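PDB 3OWA: acyl-CoA dehydrogenase from Bacillus anthracis, which probably catalyses the FAD-dependent alpha,beta-dehydrogenation of acyl-CoA thioesters to trans-2-enoyl-CoA products. Local coordinates for residues F17-I22 against K468-L472; A505-V510 against T532-C536; F540-E544 against L570-T574. All blocks are in the same frame, centred on the assembly; numbering follows the deposited sequence. Where two conformers were deposited one is given.

Contact 1. Residues F17-I22 against K468-L472; sequences FLVDEI and KKIGL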
loop_
_atom_site.group_PDB
_atom_site.type_symbol
_atom_site.label_atom_id
_atom_site.label_comp_id
_atom_site.label_asym_id
_atom_site.label_seq_id
_atom_site.Cartn_x
_atom_site.Cartn_y
_atom_site.Cartn_z
ATOM N N PHE A 17 20.547 2.791 -22.267
ATOM C CA PHE A 17 19.846 4.020 -21.885
ATOM C C PHE A 17 20.563 4.758 -20.739
ATOM O O PHE A 17 20.422 5.960 -20.595
ATOM C CB PHE A 17 18.389 3.738 -21.488
ATOM C CG PHE A 17 18.240 2.928 -20.217
ATOM C CD1 PHE A 17 18.214 3.549 -18.971
ATOM C CD2 PHE A 17 18.123 1.535 -20.271
ATOM C CE1 PHE A 17 18.082 2.793 -17.796
ATOM C CE2 PHE A 17 17.979 0.779 -19.102
ATOM C CZ PHE A 17 17.968 1.415 -17.865
ATOM N N LEU A 18 21.320 4.033 -19.931
ATOM C CA LEU A 18 21.976 4.616 -18.784
ATOM C C LEU A 18 23.167 5.517 -19.156
ATOM O O LEU A 18 23.592 6.369 -18.362
ATOM C CB LEU A 18 22.447 3.508 -17.841
ATOM C CG LEU A 18 23.257 3.966 -16.620
ATOM C CD1 LEU A 18 22.496 5.004 -15.796
ATOM C CD2 LEU A 18 23.700 2.783 -15.743
ATOM N N VAL A 19 23.679 5.334 -20.367
ATOM C CA VAL A 19 24.996 5.844 -20.758
ATOM C C VAL A 19 24.976 6.571 -22.115
ATOM O O VAL A 19 25.902 7.313 -22.446
ATOM C CB VAL A 19 26.011 4.660 -20.745
ATOM C CG1 VAL A 19 27.104 4.842 -21.729
ATOM C CG2 VAL A 19 26.580 4.457 -19.361
ATOM N N ASP A 20 23.921 6.372 -22.895
ATOM C CA ASP A 20 23.842 6.945 -24.236
ATOM C C ASP A 20 22.627 7.835 -24.340
ATOM O O ASP A 20 21.643 7.652 -23.619
ATOM C CB ASP A 20 23.768 5.844 -25.301
ATOM C CG ASP A 20 25.077 5.062 -25.438
ATOM O OD1 ASP A 20 26.161 5.639 -25.183
ATOM O OD2 ASP A 20 25.030 3.868 -25.815
ATOM N N GLU A 21 22.692 8.793 -25.251
ATOM C CA GLU A 21 21.636 9.772 -25.418
ATOM C C GLU A 21 20.596 9.189 -26.382
ATOM O O GLU A 21 20.655 9.446 -27.586
ATOM C CB GLU A 21 22.247 11.078 -25.963
ATOM C CG GLU A 21 21.699 12.361 -25.360
ATOM C CD GLU A 21 20.540 12.944 -26.160
ATOM O OE1 GLU A 21 19.573 12.202 -26.464
ATOM O OE2 GLU A 21 20.593 14.154 -26.481
ATOM N N ILE A 22 19.656 8.405 -25.860
ATOM C CA ILE A 22 18.647 7.743 -26.693
ATOM C C ILE A 22 17.726 8.756 -27.377
ATOM O O ILE A 22 17.348 9.763 -26.794
ATOM C CB ILE A 22 17.795 6.723 -25.884
ATOM C CG1 ILE A 22 18.684 5.761 -25.077
ATOM C CG2 ILE A 22 16.772 6.019 -26.799
ATOM C CD1 ILE A 22 19.582 4.820 -25.876
ATOM N N LYS A 468 21.051 10.340 -15.267
ATOM C CA LYS A 468 21.996 9.337 -15.767
ATOM C C LYS A 468 23.364 9.478 -15.115
ATOM O O LYS A 468 23.943 8.494 -14.657
ATOM C CB LYS A 468 22.134 9.424 -17.296
ATOM C CG LYS A 468 20.888 8.956 -18.050
ATOM C CD LYS A 468 21.083 8.938 -19.545
ATOM C CE LYS A 468 19.722 8.812 -20.216
ATOM N NZ LYS A 468 19.846 8.508 -21.647
ATOM N N LYS A 469 23.858 10.717 -15.075
ATOM C CA LYS A 469 25.114 11.062 -14.407
ATOM C C LYS A 469 25.103 10.707 -12.913
ATOM O O LYS A 469 26.090 10.168 -12.405
ATOM C CB LYS A 469 25.407 12.559 -14.582
ATOM C CG LYS A 469 25.563 12.965 -16.052
ATOM C CD LYS A 469 25.723 14.472 -16.223
ATOM C CE LYS A 469 25.841 14.800 -17.706
ATOM N NZ LYS A 469 25.750 16.261 -17.930
ATOM N N ILE A 470 23.992 11.015 -12.228
ATOM C CA ILE A 470 23.860 10.718 -10.802
ATOM C C ILE A 470 23.907 9.198 -10.562
ATOM O O ILE A 470 24.620 8.738 -9.674
ATOM C CB ILE A 470 22.572 11.358 -10.187
ATOM C CG1 ILE A 470 22.663 12.888 -10.171
ATOM C CG2 ILE A 470 22.328 10.873 -8.757
ATOM C CD1 ILE A 470 21.291 13.581 -10.097
ATOM N N GLY A 471 23.164 8.429 -11.359
ATOM C CA GLY A 471 23.177 6.970 -11.255
ATOM C C GLY A 471 24.577 6.399 -11.459
ATOM O O GLY A 471 25.054 5.574 -10.672
ATOM N N LEU A 472 25.236 6.848 -12.520
ATOM C CA LEU A 472 26.601 6.433 -12.814
ATOM C C LEU A 472 27.556 6.788 -11.683
ATOM O O LEU A 472 28.349 5.948 -11.255
ATOM C CB LEU A 472 27.069 7.044 -14.139
ATOM C CG LEU A 472 26.548 6.332 -15.379
ATOM C CD1 LEU A 472 26.344 7.288 -16.539
ATOM C CD2 LEU A 472 27.508 5.216 -15.754
#

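Contact 2. Residues A505-V510 against T532-C536; sequences AMESAV and TEVFC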
loop_
_atom_site.group_PDB
_atom_site.type_symbol
_atom_site.label_atom_id
_atom_site.label_comp_id
_atom_site.label_asym_id
_atom_site.label_seq_id
_atom_site.Cartn_x
_atom_site.Cartn_y
_atom_site.Cartn_z
ATOM N N ALA A 505 11.837 5.192 -16.443
ATOM C CA ALA A 505 10.467 5.684 -16.580
ATOM C C ALA A 505 10.432 7.162 -17.040
ATOM O O ALA A 505 9.637 7.529 -17.922
ATOM C CB ALA A 505 9.719 5.513 -15.257
HETATM N N MSE A 506 11.288 7.991 -16.449
HETATM C CA MSE A 506 11.387 9.422 -16.827
HETATM C C MSE A 506 11.740 9.582 -18.285
HETATM O O MSE A 506 11.079 10.314 -19.003
HETATM C CB MSE A 506 12.461 10.132 -16.010
HETATM C CG MSE A 506 12.092 10.412 -14.584
HETATM SE SE MSE A 506 13.605 11.196 -13.680
HETATM C CE MSE A 506 13.747 12.850 -14.668
ATOM N N GLU A 507 12.801 8.910 -18.723
ATOM C CA GLU A 507 13.236 9.005 -20.124
ATOM C C GLU A 507 12.172 8.496 -21.100
ATOM O O GLU A 507 11.950 9.084 -22.161
ATOM C CB GLU A 507 14.556 8.254 -20.322
ATOM C CG GLU A 507 15.101 8.325 -21.749
ATOM C CD GLU A 507 16.380 7.489 -21.979
ATOM O OE1 GLU A 507 17.369 8.046 -22.511
ATOM O OE2 GLU A 507 16.408 6.276 -21.644
ATOM N N SER A 508 11.518 7.391 -20.744
ATOM C CA SER A 508 10.439 6.826 -21.568
ATOM C C SER A 508 9.297 7.817 -21.739
ATOM O O SER A 508 8.785 7.983 -22.853
ATOM C CB SER A 508 9.902 5.515 -20.981
ATOM O OG SER A 508 10.897 4.502 -20.917
ATOM N N ALA A 509 8.898 8.458 -20.640
ATOM C CA ALA A 509 7.878 9.489 -20.679
ATOM C C ALA A 509 8.339 10.698 -21.529
ATOM O O ALA A 509 7.575 11.197 -22.369
ATOM C CB ALA A 509 7.465 9.924 -19.257
ATOM N N VAL A 510 9.580 11.145 -21.328
ATOM C CA VAL A 510 10.100 12.310 -22.077
ATOM C C VAL A 510 10.118 12.041 -23.580
ATOM O O VAL A 510 9.604 12.837 -24.371
ATOM C CB VAL A 510 11.502 12.744 -21.609
ATOM C CG1 VAL A 510 12.073 13.817 -22.552
ATOM C CG2 VAL A 510 11.431 13.304 -20.207
ATOM N N THR A 532 4.313 14.358 -18.058
ATOM C CA THR A 532 5.775 14.341 -18.110
ATOM C C THR A 532 6.437 15.313 -17.140
ATOM O O THR A 532 7.368 14.914 -16.421
ATOM C CB THR A 532 6.269 14.564 -19.561
ATOM O OG1 THR A 532 5.727 13.521 -20.370
ATOM C CG2 THR A 532 7.790 14.496 -19.650
ATOM N N GLU A 533 5.959 16.565 -17.106
ATOM C CA GLU A 533 6.488 17.576 -16.177
ATOM C C GLU A 533 6.340 17.159 -14.720
ATOM O O GLU A 533 7.280 17.247 -13.918
ATOM C CB GLU A 533 5.763 18.906 -16.395
ATOM C CG GLU A 533 6.225 19.610 -17.665
ATOM C CD GLU A 533 5.334 20.767 -18.073
ATOM O OE1 GLU A 533 4.159 20.835 -17.628
ATOM O OE2 GLU A 533 5.821 21.620 -18.846
ATOM N N VAL A 534 5.143 16.682 -14.407
ATOM C CA VAL A 534 4.760 16.340 -13.058
ATOM C C VAL A 534 5.503 15.062 -12.616
ATOM O O VAL A 534 6.074 15.030 -11.527
ATOM C CB VAL A 534 3.204 16.175 -13.010
ATOM C CG1 VAL A 534 2.777 15.222 -11.948
ATOM C CG2 VAL A 534 2.528 17.571 -12.863
ATOM N N PHE A 535 5.524 14.038 -13.467
ATOM C CA PHE A 535 6.185 12.783 -13.089
ATOM C C PHE A 535 7.703 13.008 -12.929
ATOM O O PHE A 535 8.316 12.533 -11.965
ATOM C CB PHE A 535 5.924 11.643 -14.099
ATOM C CG PHE A 535 6.715 10.397 -13.802
ATOM C CD1 PHE A 535 6.278 9.508 -12.841
ATOM C CD2 PHE A 535 7.939 10.152 -14.429
ATOM C CE1 PHE A 535 7.019 8.370 -12.520
ATOM C CE2 PHE A 535 8.698 9.033 -14.133
ATOM C CZ PHE A 535 8.223 8.114 -13.184
ATOM N N CYS A 536 8.287 13.713 -13.890
ATOM C CA CYS A 536 9.731 13.971 -13.866
ATOM C C CYS A 536 10.193 14.705 -12.621
ATOM O O CYS A 536 11.171 14.305 -11.985
ATOM C CB CYS A 536 10.180 14.699 -15.120
ATOM S SG CYS A 536 10.388 13.538 -16.466
#

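Contact 3. Residues F540-E544 against L570-T574; sequences FNEIE and LTRHT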
loop_
_atom_site.group_PDB
_atom_site.type_symbol
_atom_site.label_atom_id
_atom_site.label_comp_id
_atom_site.label_asym_id
_atom_site.label_seq_id
_atom_site.Cartn_x
_atom_site.Cartn_y
_atom_site.Cartn_z
ATOM N N PHE A 540 12.540 12.672 -10.130
ATOM C CA PHE A 540 13.882 13.254 -9.970
ATOM C C PHE A 540 14.201 13.596 -8.516
ATOM O O PHE A 540 15.315 13.355 -8.054
ATOM C CB PHE A 540 14.042 14.498 -10.832
ATOM C CG PHE A 540 15.465 14.973 -10.927
ATOM C CD1 PHE A 540 16.373 14.319 -11.765
ATOM C CD2 PHE A 540 15.900 16.056 -10.170
ATOM C CE1 PHE A 540 17.705 14.764 -11.873
ATOM C CE2 PHE A 540 17.239 16.508 -10.261
ATOM C CZ PHE A 540 18.132 15.866 -11.111
ATOM N N ASN A 541 13.209 14.156 -7.815
ATOM C CA ASN A 541 13.259 14.289 -6.355
ATOM C C ASN A 541 13.611 12.982 -5.627
ATOM O O ASN A 541 14.547 12.955 -4.811
ATOM C CB ASN A 541 11.960 14.942 -5.808
ATOM C CG ASN A 541 11.859 16.447 -6.171
ATOM O OD1 ASN A 541 12.843 17.073 -6.582
ATOM N ND2 ASN A 541 10.664 17.024 -5.991
ATOM N N GLU A 542 12.914 11.889 -5.942
ATOM C CA GLU A 542 13.290 10.575 -5.382
ATOM C C GLU A 542 14.732 10.143 -5.715
ATOM O O GLU A 542 15.437 9.609 -4.842
ATOM C CB GLU A 542 12.324 9.471 -5.831
ATOM C CG GLU A 542 10.878 9.791 -5.459
ATOM C CD GLU A 542 9.872 8.745 -5.898
ATOM O OE1 GLU A 542 10.283 7.760 -6.562
ATOM O OE2 GLU A 542 8.661 8.915 -5.573
ATOM N N ILE A 543 15.139 10.340 -6.973
ATOM C CA ILE A 543 16.514 10.031 -7.393
ATOM C C ILE A 543 17.536 10.734 -6.518
ATOM O O ILE A 543 18.472 10.106 -6.022
ATOM C CB ILE A 543 16.745 10.374 -8.883
ATOM C CG1 ILE A 543 16.071 9.308 -9.753
ATOM C CG2 ILE A 543 18.272 10.481 -9.204
ATOM C CD1 ILE A 543 16.099 9.595 -11.266
ATOM N N GLU A 544 17.317 12.028 -6.306
ATOM C CA GLU A 544 18.176 12.845 -5.449
ATOM C C GLU A 544 18.270 12.291 -4.045
ATOM O O GLU A 544 19.363 12.206 -3.492
ATOM C CB GLU A 544 17.685 14.294 -5.394
ATOM C CG GLU A 544 18.593 15.198 -4.531
ATOM C CD GLU A 544 18.208 16.678 -4.589
ATOM O OE1 GLU A 544 17.329 17.058 -5.398
ATOM O OE2 GLU A 544 18.785 17.473 -3.807
ATOM N N LEU A 570 24.492 18.668 -9.835
ATOM C CA LEU A 570 23.763 17.851 -10.794
ATOM C C LEU A 570 22.265 17.997 -10.619
ATOM O O LEU A 570 21.490 17.699 -11.507
ATOM C CB LEU A 570 24.174 16.389 -10.667
ATOM C CG LEU A 570 25.494 16.026 -11.343
ATOM C CD1 LEU A 570 25.794 14.589 -11.047
ATOM C CD2 LEU A 570 25.466 16.273 -12.857
ATOM N N THR A 571 21.869 18.526 -9.482
ATOM C CA THR A 571 20.481 18.456 -9.096
ATOM C C THR A 571 19.750 19.807 -9.088
ATOM O O THR A 571 18.515 19.862 -9.046
ATOM C CB THR A 571 20.400 17.691 -7.772
ATOM O OG1 THR A 571 19.306 16.788 -7.824
ATOM C CG2 THR A 571 20.350 18.614 -6.583
ATOM N N ARG A 572 20.528 20.882 -9.165
ATOM C CA ARG A 572 20.007 22.250 -9.200
ATOM C C ARG A 572 19.152 22.538 -10.441
ATOM O O ARG A 572 19.570 22.262 -11.570
ATOM C CB ARG A 572 21.179 23.242 -9.164
ATOM C CG ARG A 572 21.916 23.304 -7.826
ATOM C CD ARG A 572 22.517 24.686 -7.559
ATOM N NE ARG A 572 23.051 25.311 -8.771
ATOM C CZ ARG A 572 22.442 26.281 -9.456
ATOM N NH1 ARG A 572 21.268 26.763 -9.058
ATOM N NH2 ARG A 572 23.010 26.780 -10.546
ATOM N N HIS A 573 17.965 23.096 -10.227
ATOM C CA HIS A 573 17.103 23.549 -11.318
ATOM C C HIS A 573 15.978 24.388 -10.763
ATOM O O HIS A 573 15.807 24.456 -9.553
ATOM C CB HIS A 573 16.517 22.370 -12.107
ATOM C CG HIS A 573 15.500 21.574 -11.347
ATOM N ND1 HIS A 573 15.842 20.684 -10.351
ATOM C CD2 HIS A 573 14.151 21.511 -11.462
ATOM C CE1 HIS A 573 14.747 20.108 -9.883
ATOM N NE2 HIS A 573 13.708 20.586 -10.547
ATOM N N THR A 574 15.198 25.013 -11.637
ATOM C CA THR A 574 14.050 25.779 -11.175
ATOM C C THR A 574 12.845 24.866 -11.097
ATOM O O THR A 574 12.289 24.505 -12.116
ATOM C CB THR A 574 13.707 26.961 -12.094
ATOM O OG1 THR A 574 14.800 27.884 -12.104
ATOM C CG2 THR A 574 12.444 27.685 -11.584
HETATM O O HOH W 1 17.430 20.240 -6.150
#

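Contact 1. Residues F17-I22 against K468-L472
Lys-468 lays its whole aliphatic chain against the backbone carbonyls of Phe-17 and Leu-18 and carries its ammonium group on to that of Asp-20. Its CG stands beside the backbone N (chi1 -70°) and the chain beyond is fully extended, which takes NZ away from its own helix and into the bend formed by residues 17 to 20. Along the way CB lies 3.5 Å from Leu-18 O, and CD passes 3.2 Å from Phe-17 O.

At the tip, NZ gives a hydrogen bond to Asp-20 O over 2.8 Å. The C=O...N angle there is 151° and the donor is tilted 25° from the carbonyl plane. A second bond, from NZ to Phe-17 O, is equally short but weak in its geometry. Glu-507 completes the grip with a salt bridge to the same ammonium, which probably offsets the cost of burying this charge. Asp-20 O also accepts a weak bond from Ile-22 N, closing an inverse gamma turn centred on Glu-21.

The contact joins the N-terminal loop before helix 35-52 to helix 458-482, in an additional C-terminal helical region, probably as in very-long-chain acyl-CoA dehydrogenases.

One turn further along that helix, Leu-472 points toward the loop. In the conformer given, its CD2 meets Val-19 CG2 at 3.8 Å, the two side chains crossing at about a right angle; a second conformer makes this detail less certain. Leu-18 turns its side chain back to the helix although its CB points away, and its CG lies 4.2 Å from Leu-472 CG, with CD1 near Lys-468 O. Leu-18 O is buried without a polar partner, between Leu-472 CD1 and Lys-468 CB, while Val-19 O is bonded by Lys-436.

Contact 2. Residues A505-V510 against T532-C536
Phe-535 reaches across to the opposing helix and puts the outer end of its ring against Ala-505 and Met-506. With CG anti to the backbone N (chi1 174°), the ring extends far enough for CZ to lie 3.6 Å from Ala-505 CB, which approaches obliquely. The backbone of Met-506 meets the ring at its edge, with N near the ring plane and 3.6 Å from Phe-535 CE2. The same ring carbon touches Met-506 CG at 3.7 Å.

Met-506, present as selenomethionine, then turns back at its last torsion (chi3 65°). This bend brings its CE methyl to Cys-536 SG at 3.9 Å and lets the side chain lie against both Phe-535 and Cys-536. The sulfur is shared, because Val-510 CG2 approaches Cys-536 SG at 3.9 Å as well. Apolar packing holds the contact, with no hydrogen bond between the two segments.

A turn earlier, Thr-532 crosses Val-510 at about a right angle and sets CG2 against Val-510 CG2, also at 3.9 Å. Its hydroxyl is occupied by Lys-528 O and by the hydroxyl of Thr-513.

The short helical segments run nearly antiparallel, at 170°, with axes 9.8 Å apart. They belong to helices 490-520 and 526-554, consecutive members of the C-terminal helical array. Helix 305-336 packs against Ala-509, Thr-532 and Phe-535, while helix 458-482 meets Met-506 and Val-510, and helix 578-592 lies against Val-534.

Contact 3. Residues F540-E544 against L570-T574
Leu-570 meets Phe-540 through its backbone: the carbonyl O lies in the plane of the ring, at its edge, 3.8 Å from CZ. Phe-540 turns CG to the side opposite its backbone N (chi1 -168°), and this sends the ring from helix 526-554 toward the closing turn of helix 557-571.

Thr-571 is the centre of the contact. Its OG1 sits 3.2 Å from Phe-540 CE2 and gives a weak hydrogen bond of 3.1 Å to Glu-544 OE1. The extended glutamate crosses the threonine at about a right angle, and its OE2 comes 3.4 Å from Thr-571 CG2. A water donates to both Glu-544 OE1 and Thr-571 O and adds a second, indirect link between the helices.

At Arg-572 the chain leaves helical geometry, and His-573 folds back. Its ND1 donates to Thr-571 O, which thus accepts from both the imidazole and the water. This bond of 3.1 Å is nearly straight (167°), with the acceptor in the imidazole plane, and should hold the ring's rotation. The planes of His-573 and Phe-540 are nearly perpendicular (88°), but the offset is oblique, so the pair is neither a stack nor edge-to-face; CE1 of the histidine lies 4.2 Å from Phe-540 CD2.

Such packing of a helix end against the preceding helix is that of a helical hairpin, here formed by helices 526-554 and 557-571 in the additional C-terminal helical region.

In the fold
The three contacts form one continuous patch: the centre of contact 1 lies about 15 Å from those of contact 2 and contact 3, which are themselves about 13 Å apart. A salt bridge joins the first two, Lys-468 NZ to Glu-507 OE1 at 2.7 Å, and Glu-507 also pairs with Arg-327 of helix 305-336. Contacts 1 and 3 meet through Ile-470 CG1 and Leu-570 CD1, 3.7 Å apart. Contacts 2 and 3 share helix 526-554, and Met-506 SE lies 3.8 Å from Ile-543 CD1. The residues of contacts 2 and 3 line no flavin pocket, although pentaethylene glycol, probably from crystallisation, lies about 4 Å from the Phe-535 side chain.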